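Local coordinates for protein glycoside transferase (Listeria monocytogenes, PDB 6R2M) that probably hydrolyses glycosidic bonds of exopolysaccharide outside the cell and may have transferase activity, at residues I215-F220 / Y265-Q270; F233-L238 / T275-N280; N34-D39 / E77-T82; Y48-I53 / I100-R105. All blocks are in the same frame, centred on the assembly; numbering follows the deposited sequence.

Contact 1. Residues I215-F220 / Y265-Q270; sequences IAMAYF and YAFLTQ
Met217 packs against Phe267 and Gln270 in a buried helix-to-helix contact, about 10 Å from the centre of the chain, where helix 209-223 meets helix 262-274. The join is narrow on one side, since a single methionine carries it for segment 215-220. A bend at the end of its chain (chi3 -66°) brings the methyl group under the root of Phe267, with Met217 CE 3.7 Å from Phe267 CB and 3.9 Å from Phe267 CG. The methyl thus meets the ring obliquely where it leaves the helix, and the rest of the ring runs on to pack on Ile210, Met213 and Leu214 of the same helix as Met217. The sulfur has mixed neighbours: Phe267 O is 3.8 Å from Met217 SD, and Gln270 CB and Gln270 OE1 are each 4.0 Å from it. The side chains of Phe267 and Gln270 each cross that of Met217 at about a right angle. The amide of Gln270 is held by Thr310 of helix 301-312, which accepts from NE2, and this nitrogen also sits in the plane of the Phe267 ring at its edge. No hydrogen bond or charge pair spans the two segments. Cohesion probably comes mostly from dispersion between a polarisable thioether, a ring and an aliphatic stem, which implies that shape, more than direction, joins these helices.

Contact 2. Residues F233-L238 / T275-N280; sequences FLQTEL and TNQAKN
Gln235 reaches from helix 228-241 to the turn that leads into helix 278-290, and an amide-to-amide hydrogen bond with Gln277 is the result. Its CB does not aim at segment 275-280; chi1 of -74° sets CG next to the backbone N, and the extended chain brings the amide across. On the way Gln235 CG passes 3.9 Å from Asn280 ND2 and 4.1 Å from Gln277 OE1, with Gln235 CD coming to 4.0 Å from Gln277 OE1. At the tip Gln235 NE2 donates to Gln277 OE1 over 3.0 Å in a fairly straight bond (158°). The acceptor lies in the amide plane of Gln235, whereas the donor stands above the carbonyl plane of Gln277, away from a lone-pair direction; the two amide planes are 88° apart. Asn280 ND2 gives a second hydrogen bond to Gln277 OE1, 3.1 Å long, from the other face of that plane, and the oxygen is gripped between two donors. At the far end of the same amide, Gln277 NE2 donates to Thr275 OG1 over 3.1 Å and also to Asp231, which fixes the flip of the group. Leu238 CD1 comes only loosely near, 4.3 Å from Asn280 OD1. Gln277 occupies the N-cap position of helix 278-290, so the network ties the start of that helix to the flank of helix 228-241. Phe272 of helix 262-274 lies against Leu238, Gln277 and Asn280, and Leu238 also packs on Ile283, Thr284 and Leu287 further along helix 278-290.

Contact 3. Residues N34-D39 / E77-T82; sequences NGLIVD and EKNFIT
Leu36 presses both methyl groups on the side chain of Asn79, at the C-terminal end of helix 66-79, and this is the tight part of the contact. Leu36 CD2 comes 3.7 Å from Asn79 ND2, while Leu36 CD1 lies 4.0 Å from Asn79 CB and as far from Asn79 CG, so the isobutyl fork straddles the asparagine from stem to amide. The nitrogen that it touches is already engaged, donating back to the carbonyl oxygen of His75 one turn earlier in the helix. On the inner side CD2 also reaches the Phe80 ring, obliquely and less closely, with Leu36 CD2 4.3 Å from Phe80 CE1. That ring turns inward to Ala50 and Ile53 of helix 50-62, and Leu36 itself is further covered by His75 and Ala91. Packing thins out toward the solvent. Asn34 is exposed, and the nearest approach of its side chain to segment 77-82 is Asn34 ND2 to Asn79 OD1, 5.2 Å. Its amide oxygen is used within the loop instead, Leu36 N donating to Asn34 OD1 over 3.1 Å in a nearly straight bond (162°) that arrives from above the carbonyl plane. Gly35 between them takes a positive phi (91°), a backbone shape readily open to glycine. Asn34 to Leu36 thus forms an Asx turn, whose bend delivers a leucine from the loop linking helices 21-29 and 50-62 onto the end of helix 66-79.

Contact 4. Residues Y48-I53 / I100-R105; sequences YLAESI and IVDDFR
Ala50, which follows the N-cap residue Leu49, is where segment 48-53 first meets the neighbouring helix: Ala50 CB lies 4.0 Å from Asp102 CB. Its carbonyl oxygen receives a hydrogen bond from water 1, which also donates to Asp102 O and accepts from Arg105 NH1, so that three groups of two helices share one solvent molecule. Next comes Glu51, whose backbone runs past the Asp102 carboxylate. Its N donates to water 2, and that water donates in turn to Asp102 OD2 over 2.6 Å. With CG anti to the backbone N (chi1 174°), the stem of Glu51 passes both partners at a slant, Glu51 CB 3.3 Å from Asp102 OD1 and Glu51 CG 3.8 Å from Arg105 NH1. This meeting of two N-terminal helix segments, 50-62 and 100-116, fits the (α/α)6 barrel of related glycoside hydrolases, in which that end of the inner helices borders the substrate cleft. Asp102 OD1 is in turn bound by Arg105 NH1 at 2.9 Å, a salt bridge one turn along the helix. The nitrogen approaches on the anti side of the carboxylate, and the oxygen lies in the guanidinium plane. Glu51 OE2 stays 4.5 Å from Arg105 NH2, well out of the guanidinium plane, and the two are joined through water 3, which donates to both Glu51 OE2 and Asp102 OD1 and accepts from Arg105 NH2. Beyond Glu51 the side chains face other neighbours, Ser52 packing on Phe301 of helix 301-312 and Ile53 on Gln72, His75 and Leu76 of helix 66-79.

How the contacts relate
Contacts 1 and 2 adjoin, their centres about 11 Å apart, and draw on successive helices: 209-223 and 228-241 on one side, 262-274 and 278-290 on the other. Leu268 CD2 and Leu234 CD1 touch at 3.7 Å. Contact 1 is buried and apolar, whereas contact 2, farther from the centre and only partly buried, relies on amide hydrogen bonds. Contacts 3 and 4 are likewise neighbours, Phe80 of the former packing on the backbone from Tyr48 to Ala50 of the latter. Contact 3, about 17 Å from the chain centre yet buried, sets a leucine against an asparagine amide and a ring. Contact 4 lies nearest that centre but is only partly buried, charged and bridged by water.

Contact 1. Residues I215-F220 / Y265-Q270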
# COMPACT_ATOMS: atom_id res chain seq x y z
N ILE A 215 -8.54 -4.85 0.22
CA ILE A 215 -9.58 -5.28 -0.71
C ILE A 215 -10.83 -4.44 -0.51
O ILE A 215 -11.47 -4.00 -1.48
CB ILE A 215 -9.89 -6.77 -0.53
CG1 ILE A 215 -8.65 -7.60 -0.80
CG2 ILE A 215 -11.08 -7.21 -1.45
CD1 ILE A 215 -8.76 -9.03 -0.31
N ALA A 216 -11.20 -4.19 0.74
CA ALA A 216 -12.40 -3.42 1.01
C ALA A 216 -12.30 -2.02 0.44
O ALA A 216 -13.28 -1.47 -0.07
CB ALA A 216 -12.66 -3.34 2.51
N MET A 217 -11.11 -1.41 0.55
CA MET A 217 -10.94 -0.07 -0.01
C MET A 217 -10.98 -0.09 -1.54
O MET A 217 -11.58 0.80 -2.15
CB MET A 217 -9.65 0.55 0.51
CG MET A 217 -9.89 1.14 1.89
SD MET A 217 -8.53 2.09 2.54
CE MET A 217 -7.41 0.77 2.71
N ALA A 218 -10.37 -1.09 -2.17
CA ALA A 218 -10.46 -1.20 -3.62
C ALA A 218 -11.90 -1.46 -4.05
O ALA A 218 -12.34 -0.94 -5.08
CB ALA A 218 -9.55 -2.33 -4.11
N TYR A 219 -12.62 -2.27 -3.28
CA TYR A 219 -14.02 -2.52 -3.58
C TYR A 219 -14.81 -1.22 -3.61
O TYR A 219 -15.59 -0.97 -4.54
CB TYR A 219 -14.60 -3.47 -2.53
CG TYR A 219 -15.96 -3.99 -2.86
CD1 TYR A 219 -17.10 -3.26 -2.52
CD2 TYR A 219 -16.12 -5.21 -3.50
CE1 TYR A 219 -18.35 -3.75 -2.81
CE2 TYR A 219 -17.36 -5.70 -3.80
CZ TYR A 219 -18.48 -4.96 -3.46
OH TYR A 219 -19.71 -5.47 -3.76
N PHE A 220 -14.66 -0.40 -2.57
CA PHE A 220 -15.38 0.86 -2.53
C PHE A 220 -14.93 1.78 -3.66
O PHE A 220 -15.75 2.45 -4.30
CB PHE A 220 -15.17 1.56 -1.19
CG PHE A 220 -15.89 2.86 -1.09
CD1 PHE A 220 -15.20 4.06 -1.19
CD2 PHE A 220 -17.26 2.89 -0.90
CE1 PHE A 220 -15.87 5.28 -1.10
CE2 PHE A 220 -17.93 4.10 -0.80
CZ PHE A 220 -17.23 5.29 -0.90
N TYR A 265 -5.34 -0.45 11.64
CA TYR A 265 -6.03 0.75 12.10
C TYR A 265 -5.80 1.93 11.16
O TYR A 265 -6.71 2.77 11.00
CB TYR A 265 -5.60 1.10 13.52
CG TYR A 265 -6.20 0.16 14.54
CD1 TYR A 265 -7.55 -0.17 14.48
CD2 TYR A 265 -5.44 -0.36 15.58
CE1 TYR A 265 -8.12 -1.04 15.42
CE2 TYR A 265 -6.00 -1.22 16.53
CZ TYR A 265 -7.35 -1.55 16.44
OH TYR A 265 -7.91 -2.39 17.38
N ALA A 266 -4.63 2.04 10.54
CA ALA A 266 -4.43 3.10 9.56
C ALA A 266 -5.39 2.94 8.38
O ALA A 266 -6.05 3.90 7.97
CB ALA A 266 -2.98 3.11 9.07
N PHE A 267 -5.54 1.71 7.88
CA PHE A 267 -6.42 1.50 6.74
C PHE A 267 -7.89 1.59 7.14
O PHE A 267 -8.70 2.05 6.34
CB PHE A 267 -6.12 0.16 6.08
CG PHE A 267 -4.75 0.09 5.48
CD1 PHE A 267 -4.06 1.24 5.14
CD2 PHE A 267 -4.14 -1.13 5.29
CE1 PHE A 267 -2.79 1.17 4.60
CE2 PHE A 267 -2.88 -1.22 4.75
CZ PHE A 267 -2.19 -0.06 4.40
N LEU A 268 -8.25 1.16 8.36
CA LEU A 268 -9.62 1.38 8.84
C LEU A 268 -9.96 2.86 8.90
O LEU A 268 -11.07 3.26 8.54
CB LEU A 268 -9.80 0.76 10.22
CG LEU A 268 -10.11 -0.72 10.26
CD1 LEU A 268 -9.89 -1.21 11.67
CD2 LEU A 268 -11.56 -0.94 9.83
N THR A 269 -9.04 3.67 9.41
CA THR A 269 -9.28 5.10 9.49
C THR A 269 -9.51 5.69 8.11
O THR A 269 -10.48 6.44 7.90
CB THR A 269 -8.09 5.76 10.20
OG1 THR A 269 -8.03 5.22 11.53
CG2 THR A 269 -8.25 7.27 10.26
N GLN A 270 -8.68 5.30 7.13
CA GLN A 270 -8.87 5.73 5.74
C GLN A 270 -10.21 5.26 5.19
O GLN A 270 -10.92 6.01 4.52
CB GLN A 270 -7.74 5.21 4.86
CG GLN A 270 -6.38 5.71 5.25
CD GLN A 270 -5.26 5.02 4.48
OE1 GLN A 270 -5.45 4.59 3.34
NE2 GLN A 270 -4.10 4.89 5.10

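Contact 2. Residues F233-L238 / T275-N280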
# COMPACT_ATOMS: atom_id res chain seq x y z
N PHE A 233 -19.16 -6.70 9.58
CA PHE A 233 -18.19 -7.32 10.47
C PHE A 233 -17.36 -6.26 11.19
O PHE A 233 -17.16 -6.32 12.40
CB PHE A 233 -17.28 -8.27 9.69
CG PHE A 233 -16.23 -8.91 10.54
CD1 PHE A 233 -16.56 -9.96 11.37
CD2 PHE A 233 -14.92 -8.46 10.51
CE1 PHE A 233 -15.59 -10.55 12.17
CE2 PHE A 233 -13.95 -9.05 11.31
CZ PHE A 233 -14.29 -10.10 12.13
N LEU A 234 -16.87 -5.27 10.45
CA LEU A 234 -16.06 -4.22 11.07
C LEU A 234 -16.86 -3.48 12.13
O LEU A 234 -16.37 -3.24 13.23
CB LEU A 234 -15.55 -3.25 10.00
CG LEU A 234 -14.56 -3.77 8.96
CD1 LEU A 234 -14.20 -2.66 7.99
CD2 LEU A 234 -13.31 -4.36 9.59
N GLN A 235 -18.11 -3.12 11.80
CA GLN A 235 -18.93 -2.37 12.74
C GLN A 235 -19.20 -3.17 14.01
O GLN A 235 -19.13 -2.62 15.12
CB GLN A 235 -20.23 -1.94 12.07
CG GLN A 235 -20.05 -0.79 11.08
CD GLN A 235 -21.30 -0.52 10.27
OE1 GLN A 235 -22.31 -1.21 10.41
NE2 GLN A 235 -21.24 0.49 9.40
N THR A 236 -19.49 -4.46 13.87
CA THR A 236 -19.84 -5.25 15.05
C THR A 236 -18.62 -5.57 15.91
O THR A 236 -18.73 -5.65 17.13
CB THR A 236 -20.57 -6.53 14.65
OG1 THR A 236 -19.71 -7.37 13.86
CG2 THR A 236 -21.83 -6.21 13.85
N GLU A 237 -17.44 -5.72 15.29
CA GLU A 237 -16.22 -5.87 16.07
C GLU A 237 -15.94 -4.61 16.89
O GLU A 237 -15.67 -4.68 18.09
CB GLU A 237 -15.03 -6.18 15.15
CG GLU A 237 -14.95 -7.61 14.68
CD GLU A 237 -14.78 -8.59 15.83
OE1 GLU A 237 -13.63 -8.80 16.30
OE2 GLU A 237 -15.81 -9.15 16.26
N LEU A 238 -16.02 -3.44 16.24
CA LEU A 238 -15.77 -2.19 16.97
C LEU A 238 -16.78 -1.99 18.09
O LEU A 238 -16.42 -1.59 19.21
CB LEU A 238 -15.79 -1.02 16.00
CG LEU A 238 -14.48 -0.75 15.28
CD1 LEU A 238 -14.68 0.41 14.31
CD2 LEU A 238 -13.34 -0.46 16.26
N THR A 275 -15.79 6.36 3.39
CA THR A 275 -17.15 5.84 3.28
C THR A 275 -18.14 6.57 4.17
O THR A 275 -19.23 6.05 4.43
CB THR A 275 -17.15 4.34 3.59
OG1 THR A 275 -16.72 4.12 4.94
CG2 THR A 275 -16.19 3.63 2.65
N ASN A 276 -17.78 7.77 4.63
CA ASN A 276 -18.70 8.65 5.34
C ASN A 276 -19.13 8.04 6.67
O ASN A 276 -20.30 8.04 7.03
CB ASN A 276 -19.91 9.01 4.47
CG ASN A 276 -20.67 10.21 4.99
OD1 ASN A 276 -20.08 11.11 5.59
ND2 ASN A 276 -21.98 10.23 4.75
N GLN A 277 -18.16 7.48 7.39
CA GLN A 277 -18.40 6.90 8.71
C GLN A 277 -17.54 7.65 9.72
O GLN A 277 -16.56 7.11 10.23
CB GLN A 277 -18.11 5.40 8.71
CG GLN A 277 -18.87 4.62 7.66
CD GLN A 277 -18.83 3.11 7.88
OE1 GLN A 277 -19.22 2.61 8.94
NE2 GLN A 277 -18.33 2.40 6.88
N ALA A 278 -17.91 8.90 9.99
CA ALA A 278 -17.01 9.80 10.72
C ALA A 278 -16.81 9.35 12.17
O ALA A 278 -15.70 9.45 12.70
CB ALA A 278 -17.55 11.23 10.67
N LYS A 279 -17.87 8.86 12.83
CA LYS A 279 -17.72 8.41 14.20
C LYS A 279 -16.78 7.21 14.30
O LYS A 279 -15.89 7.17 15.16
CB LYS A 279 -19.09 8.06 14.79
CG LYS A 279 -19.05 7.66 16.25
CD LYS A 279 -20.46 7.53 16.80
CE LYS A 279 -21.31 8.74 16.40
NZ LYS A 279 -22.73 8.63 16.83
N ASN A 280 -16.96 6.24 13.41
CA ASN A 280 -16.08 5.08 13.40
C ASN A 280 -14.65 5.49 13.07
O ASN A 280 -13.70 4.94 13.63
CB ASN A 280 -16.57 4.03 12.40
CG ASN A 280 -17.77 3.25 12.92
OD1 ASN A 280 -18.01 3.19 14.13
ND2 ASN A 280 -18.52 2.65 12.01

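Contact 3. Residues N34-D39 / E77-T82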
# COMPACT_ATOMS: atom_id res chain seq x y z
N ASN A 34 23.95 1.52 2.55
CA ASN A 34 23.83 1.90 1.14
C ASN A 34 22.68 2.85 0.87
O ASN A 34 22.44 3.19 -0.29
CB ASN A 34 23.69 0.65 0.27
CG ASN A 34 22.51 -0.22 0.67
OD1 ASN A 34 21.70 0.14 1.53
ND2 ASN A 34 22.41 -1.38 0.04
N GLY A 35 21.96 3.29 1.91
CA GLY A 35 20.89 4.24 1.72
C GLY A 35 19.53 3.63 1.49
O GLY A 35 18.56 4.37 1.31
N LEU A 36 19.42 2.30 1.49
CA LEU A 36 18.12 1.70 1.23
C LEU A 36 17.34 1.57 2.53
O LEU A 36 17.92 1.43 3.61
CB LEU A 36 18.26 0.34 0.56
CG LEU A 36 18.98 0.40 -0.80
CD1 LEU A 36 18.82 -0.89 -1.58
CD2 LEU A 36 18.47 1.59 -1.61
N ILE A 37 16.01 1.64 2.40
CA ILE A 37 15.10 1.54 3.55
C ILE A 37 14.84 0.07 3.85
O ILE A 37 14.43 -0.69 2.97
CB ILE A 37 13.79 2.30 3.26
CG1 ILE A 37 14.08 3.71 2.73
CG2 ILE A 37 12.88 2.32 4.50
CD1 ILE A 37 14.93 4.56 3.63
N VAL A 38 15.06 -0.33 5.12
CA VAL A 38 14.94 -1.71 5.56
C VAL A 38 13.62 -1.92 6.29
O VAL A 38 13.00 -0.97 6.79
CB VAL A 38 16.15 -2.09 6.44
CG1 VAL A 38 16.00 -1.49 7.82
CG2 VAL A 38 16.31 -3.61 6.50
N ASP A 39 13.17 -3.18 6.36
CA ASP A 39 11.89 -3.48 6.99
C ASP A 39 11.96 -3.41 8.51
O ASP A 39 11.01 -2.93 9.15
CB ASP A 39 11.34 -4.84 6.51
CG ASP A 39 12.32 -6.01 6.68
OD1 ASP A 39 13.53 -5.81 6.88
OD2 ASP A 39 11.84 -7.16 6.58
N GLU A 77 16.15 4.40 -8.88
CA GLU A 77 16.72 4.19 -10.21
C GLU A 77 17.94 3.30 -10.15
O GLU A 77 18.15 2.47 -11.04
CB GLU A 77 17.06 5.53 -10.85
CG GLU A 77 15.84 6.33 -11.22
CD GLU A 77 16.17 7.75 -11.60
OE1 GLU A 77 17.22 8.25 -11.14
OE2 GLU A 77 15.38 8.36 -12.34
N LYS A 78 18.76 3.44 -9.11
CA LYS A 78 20.01 2.71 -9.07
C LYS A 78 19.88 1.30 -8.51
O LYS A 78 20.73 0.46 -8.81
CB LYS A 78 21.05 3.49 -8.26
CG LYS A 78 21.28 4.88 -8.83
CD LYS A 78 22.73 5.32 -8.69
CE LYS A 78 22.85 6.82 -8.56
NZ LYS A 78 22.88 7.22 -7.14
N ASN A 79 18.83 1.01 -7.74
CA ASN A 79 18.75 -0.27 -7.05
C ASN A 79 17.53 -1.09 -7.38
O ASN A 79 17.55 -2.30 -7.14
CB ASN A 79 18.80 -0.07 -5.52
CG ASN A 79 20.10 0.54 -5.05
OD1 ASN A 79 21.09 -0.17 -4.84
ND2 ASN A 79 20.13 1.87 -4.91
N PHE A 80 16.46 -0.49 -7.92
CA PHE A 80 15.21 -1.21 -8.11
C PHE A 80 14.78 -1.32 -9.56
O PHE A 80 14.23 -2.36 -9.95
CB PHE A 80 14.08 -0.53 -7.32
CG PHE A 80 14.20 -0.65 -5.82
CD1 PHE A 80 14.93 0.29 -5.10
CD2 PHE A 80 13.57 -1.67 -5.14
CE1 PHE A 80 15.04 0.20 -3.71
CE2 PHE A 80 13.68 -1.77 -3.74
CZ PHE A 80 14.41 -0.83 -3.04
N ILE A 81 15.01 -0.30 -10.38
CA ILE A 81 14.48 -0.28 -11.74
C ILE A 81 15.44 -0.98 -12.69
O ILE A 81 16.62 -0.62 -12.77
CB ILE A 81 14.20 1.15 -12.20
CG1 ILE A 81 13.18 1.79 -11.26
CG2 ILE A 81 13.66 1.12 -13.63
CD1 ILE A 81 12.93 3.25 -11.54
N THR A 82 14.93 -1.97 -13.41
CA THR A 82 15.75 -2.69 -14.38
C THR A 82 15.90 -1.88 -15.67
O THR A 82 15.25 -0.86 -15.88
CB THR A 82 15.15 -4.05 -14.71
OG1 THR A 82 13.94 -3.87 -15.47
CG2 THR A 82 14.87 -4.83 -13.43

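Contact 4. Residues Y48-I53 / I100-R105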
# COMPACT_ATOMS: atom_id res chain seq x y z
N TYR A 48 14.94 -5.05 1.66
CA TYR A 48 14.92 -3.68 1.15
C TYR A 48 13.82 -3.62 0.09
O TYR A 48 14.06 -3.87 -1.09
CB TYR A 48 16.28 -3.29 0.59
CG TYR A 48 17.39 -3.65 1.55
CD1 TYR A 48 17.58 -2.92 2.71
CD2 TYR A 48 18.22 -4.73 1.30
CE1 TYR A 48 18.59 -3.26 3.61
CE2 TYR A 48 19.22 -5.08 2.18
CZ TYR A 48 19.40 -4.34 3.33
OH TYR A 48 20.41 -4.68 4.21
N LEU A 49 12.61 -3.27 0.53
CA LEU A 49 11.38 -3.51 -0.23
C LEU A 49 11.01 -2.33 -1.11
O LEU A 49 11.12 -1.17 -0.70
CB LEU A 49 10.22 -3.79 0.73
CG LEU A 49 10.42 -4.98 1.69
CD1 LEU A 49 9.37 -4.95 2.79
CD2 LEU A 49 10.31 -6.28 0.91
N ALA A 50 10.54 -2.63 -2.34
CA ALA A 50 9.94 -1.58 -3.15
C ALA A 50 8.75 -0.97 -2.44
O ALA A 50 8.44 0.22 -2.62
CB ALA A 50 9.52 -2.13 -4.52
N GLU A 51 8.06 -1.78 -1.62
CA GLU A 51 6.96 -1.30 -0.82
C GLU A 51 7.41 -0.18 0.11
O GLU A 51 6.75 0.87 0.20
CB GLU A 51 6.40 -2.48 -0.02
CG GLU A 51 5.34 -2.14 0.99
CD GLU A 51 4.92 -3.37 1.74
OE1 GLU A 51 5.63 -3.75 2.69
OE2 GLU A 51 3.90 -3.97 1.35
N SER A 52 8.54 -0.37 0.78
CA SER A 52 9.01 0.62 1.74
C SER A 52 9.43 1.92 1.07
O SER A 52 9.03 3.00 1.51
CB SER A 52 10.17 0.06 2.57
OG SER A 52 9.79 -1.13 3.21
N ILE A 53 10.23 1.84 -0.01
CA ILE A 53 10.66 3.08 -0.66
C ILE A 53 9.45 3.79 -1.26
O ILE A 53 9.36 5.02 -1.20
CB ILE A 53 11.78 2.82 -1.69
CG1 ILE A 53 12.38 4.14 -2.19
CG2 ILE A 53 11.29 1.99 -2.88
CD1 ILE A 53 13.64 3.96 -3.05
N ILE A 100 2.76 -5.83 -8.53
CA ILE A 100 2.04 -4.71 -9.14
C ILE A 100 1.63 -3.68 -8.09
O ILE A 100 1.61 -2.48 -8.38
CB ILE A 100 0.83 -5.16 -9.97
CG1 ILE A 100 -0.24 -5.86 -9.12
CG2 ILE A 100 1.28 -5.96 -11.18
CD1 ILE A 100 -1.49 -6.27 -9.94
N VAL A 101 1.32 -4.12 -6.87
CA VAL A 101 0.88 -3.18 -5.84
C VAL A 101 1.97 -2.14 -5.57
O VAL A 101 1.68 -0.96 -5.33
CB VAL A 101 0.46 -3.94 -4.56
CG1 VAL A 101 1.62 -4.79 -3.96
CG2 VAL A 101 -0.17 -3.01 -3.53
N ASP A 102 3.24 -2.56 -5.63
CA ASP A 102 4.35 -1.65 -5.38
C ASP A 102 4.62 -0.75 -6.58
O ASP A 102 5.01 0.42 -6.39
CB ASP A 102 5.61 -2.45 -5.00
CG ASP A 102 5.40 -3.26 -3.72
OD1 ASP A 102 4.64 -2.81 -2.84
OD2 ASP A 102 5.97 -4.37 -3.59
N ASP A 103 4.40 -1.25 -7.80
CA ASP A 103 4.50 -0.39 -8.98
C ASP A 103 3.45 0.70 -8.92
O ASP A 103 3.75 1.86 -9.19
CB ASP A 103 4.30 -1.18 -10.28
CG ASP A 103 5.31 -2.27 -10.49
OD1 ASP A 103 6.29 -2.38 -9.72
OD2 ASP A 103 5.11 -3.02 -11.48
N PHE A 104 2.21 0.31 -8.60
CA PHE A 104 1.10 1.26 -8.50
C PHE A 104 1.40 2.35 -7.49
O PHE A 104 1.16 3.54 -7.74
CB PHE A 104 -0.19 0.52 -8.08
CG PHE A 104 -0.77 -0.39 -9.12
CD1 PHE A 104 -0.54 -0.19 -10.48
CD2 PHE A 104 -1.56 -1.46 -8.72
CE1 PHE A 104 -1.11 -1.05 -11.42
CE2 PHE A 104 -2.13 -2.31 -9.63
CZ PHE A 104 -1.90 -2.10 -11.00
N ARG A 105 1.93 1.97 -6.33
CA ARG A 105 2.22 2.95 -5.29
C ARG A 105 3.30 3.93 -5.74
O ARG A 105 3.16 5.14 -5.56
CB ARG A 105 2.65 2.25 -4.01
CG ARG A 105 2.86 3.24 -2.87
CD ARG A 105 3.38 2.54 -1.62
NE ARG A 105 2.45 1.52 -1.15
CZ ARG A 105 2.62 0.21 -1.30
NH1 ARG A 105 3.69 -0.27 -1.94
NH2 ARG A 105 1.72 -0.62 -0.81
O HOH W 1 5.83 0.81 -3.55
O HOH W 2 8.03 -4.70 -2.05
O HOH W 3 2.60 -3.51 -0.71